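PDB 5G5S: argonaute from Methanocaldococcus jannaschii, which cleaves single-stranded target DNA as an endonuclease directed by short DNA guides, and may help defend the cell against invading genetic elements. Local coordinates for residues 311-316 with 323-328. Residues are numbered along the deposited sequence; the frame is centred on the assembly and turned at random.
Sequences NTPLLV and PTKIYS
The carbonyl oxygen of L314 accepts one hydrogen bond and one weaker C-H...O contact from strand 323-326. I326 N lies 2.8 Å from L314 O, with an N-H...O angle of 159°, and K325 CA makes its C-H...O contact with L314 O at 3.5 Å. The return bond from L314 N to I326 O completes a hydrogen-bonded antiparallel pair, although its refined length is doubtfully short. Two residues on, V316 and T324 form the next such pair: T324 N to V316 O measures 2.9 Å, while V316 N to T324 O is weak. L315 faces K325 between them as a non-hydrogen-bonded pair, where L315 CA lies 3.5 Å from T324 O. On the face bearing L314, V316, T324 and I326, V316 CG2 meets I326 CG1 at 4.0 Å. Where the strand pairing stops, P313 and N311 meet the Y327 ring. With CG of Y327 anti to its carbonyl carbon (chi1 -74°), the ring turns one face to P313, whose CB sits above it, offset toward the rim, 3.9 Å from the Y327 ring centroid and 21° off the normal, a CH-pi contact. N311 O meets the ring edge in plane, 3.4 Å from Y327 CD2. The bent K325 chain runs beside the same proline towards its salt bridge with D494. Away from the annotated DNA and metal sites, backbone bonds between L315 and I492 add strand 492-493 to the beta hairpin of 314-317 and 323-326, completing a three-stranded antiparallel sheet.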
loop_
_atom_site.group_PDB
_atom_site.type_symbol
_atom_site.label_atom_id
_atom_site.label_comp_id
_atom_site.label_asym_id
_atom_site.label_seq_id
_atom_site.Cartn_x
_atom_site.Cartn_y
_atom_site.Cartn_z
ATOM N N ASN A 311 13.002 -14.137 14.561
ATOM C CA ASN A 311 13.547 -12.788 14.499
ATOM C C ASN A 311 14.855 -12.888 13.720
ATOM O O ASN A 311 15.932 -13.030 14.302
ATOM C CB ASN A 311 13.741 -12.226 15.913
ATOM C CG ASN A 311 14.164 -10.780 15.947
ATOM O OD1 ASN A 311 13.694 -9.947 15.163
ATOM N ND2 ASN A 311 15.029 -10.447 16.895
ATOM N N THR A 312 14.738 -12.916 12.390
ATOM C CA THR A 312 15.856 -13.098 11.469
ATOM C C THR A 312 16.947 -12.047 11.669
ATOM O O THR A 312 16.638 -10.864 11.776
ATOM C CB THR A 312 15.328 -13.297 10.039
ATOM O OG1 THR A 312 14.499 -14.463 10.035
ATOM C CG2 THR A 312 16.437 -13.449 8.991
ATOM N N PRO A 313 18.219 -12.461 11.835
ATOM C CA PRO A 313 19.264 -11.459 12.030
ATOM C C PRO A 313 19.617 -10.760 10.724
ATOM O O PRO A 313 19.280 -11.230 9.631
ATOM C CB PRO A 313 20.444 -12.251 12.620
ATOM C CG PRO A 313 20.084 -13.688 12.497
ATOM C CD PRO A 313 18.787 -13.822 11.766
ATOM N N LEU A 314 20.259 -9.602 10.864
ATOM C CA LEU A 314 20.714 -8.774 9.771
ATOM C C LEU A 314 22.226 -8.771 9.806
ATOM O O LEU A 314 22.827 -8.986 10.864
ATOM C CB LEU A 314 20.160 -7.336 9.909
ATOM C CG LEU A 314 18.629 -7.184 9.951
ATOM C CD1 LEU A 314 18.222 -5.887 10.624
ATOM C CD2 LEU A 314 18.012 -7.296 8.569
ATOM N N LEU A 315 22.844 -8.558 8.643
ATOM C CA LEU A 315 24.293 -8.481 8.536
ATOM C C LEU A 315 24.706 -7.070 8.157
ATOM O O LEU A 315 24.063 -6.429 7.330
ATOM C CB LEU A 315 24.832 -9.494 7.524
ATOM C CG LEU A 315 24.767 -10.963 7.913
ATOM C CD1 LEU A 315 25.077 -11.836 6.720
ATOM C CD2 LEU A 315 25.739 -11.288 9.059
ATOM N N VAL A 316 25.773 -6.593 8.778
ATOM C CA VAL A 316 26.399 -5.281 8.593
ATOM C C VAL A 316 27.901 -5.515 8.646
ATOM O O VAL A 316 28.326 -6.589 9.080
ATOM C CB VAL A 316 25.970 -4.265 9.688
ATOM C CG1 VAL A 316 24.625 -3.651 9.369
ATOM C CG2 VAL A 316 25.962 -4.892 11.080
ATOM N N PRO A 323 31.613 -9.174 8.047
ATOM C CA PRO A 323 30.195 -9.305 8.439
ATOM C C PRO A 323 29.941 -9.679 9.901
ATOM O O PRO A 323 30.656 -10.512 10.451
ATOM C CB PRO A 323 29.659 -10.375 7.479
ATOM C CG PRO A 323 30.592 -10.338 6.317
ATOM C CD PRO A 323 31.933 -10.077 6.926
ATOM N N THR A 324 28.915 -9.052 10.519
ATOM C CA THR A 324 28.513 -9.253 11.917
ATOM C C THR A 324 26.995 -9.324 12.058
ATOM O O THR A 324 26.285 -8.532 11.435
ATOM C CB THR A 324 29.030 -8.120 12.817
ATOM O OG1 THR A 324 29.955 -7.295 12.106
ATOM C CG2 THR A 324 29.630 -8.638 14.116
ATOM N N LYS A 325 26.509 -10.248 12.911
ATOM C CA LYS A 325 25.084 -10.451 13.178
ATOM C C LYS A 325 24.503 -9.374 14.086
ATOM O O LYS A 325 25.027 -9.105 15.168
ATOM C CB LYS A 325 24.804 -11.854 13.738
ATOM C CG LYS A 325 24.219 -12.811 12.709
ATOM C CD LYS A 325 24.529 -14.263 13.040
ATOM C CE LYS A 325 23.427 -14.959 13.806
ATOM N NZ LYS A 325 22.652 -15.885 12.939
ATOM N N ILE A 326 23.416 -8.759 13.614
ATOM C CA ILE A 326 22.633 -7.725 14.276
ATOM C C ILE A 326 21.180 -8.205 14.214
ATOM O O ILE A 326 20.802 -8.827 13.224
ATOM C CB ILE A 326 22.918 -6.346 13.590
ATOM C CG1 ILE A 326 23.825 -5.437 14.448
ATOM C CG2 ILE A 326 21.686 -5.615 13.017
ATOM C CD1 ILE A 326 23.228 -4.917 15.798
ATOM N N TYR A 327 20.396 -8.010 15.280
ATOM C CA TYR A 327 19.005 -8.480 15.294
ATOM C C TYR A 327 17.997 -7.364 15.089
ATOM O O TYR A 327 16.841 -7.629 14.757
ATOM C CB TYR A 327 18.708 -9.302 16.563
ATOM C CG TYR A 327 19.328 -10.682 16.520
ATOM C CD1 TYR A 327 20.632 -10.898 16.960
ATOM C CD2 TYR A 327 18.629 -11.766 15.989
ATOM C CE1 TYR A 327 21.223 -12.155 16.882
ATOM C CE2 TYR A 327 19.202 -13.035 15.928
ATOM C CZ TYR A 327 20.505 -13.222 16.364
ATOM O OH TYR A 327 21.082 -14.469 16.301
ATOM N N SER A 328 18.434 -6.115 15.283
ATOM C CA SER A 328 17.599 -4.928 15.114
ATOM C C SER A 328 18.444 -3.747 14.629
ATOM O O SER A 328 19.644 -3.719 14.881
ATOM C CB SER A 328 16.891 -4.596 16.424
ATOM O OG SER A 328 15.964 -3.534 16.271
#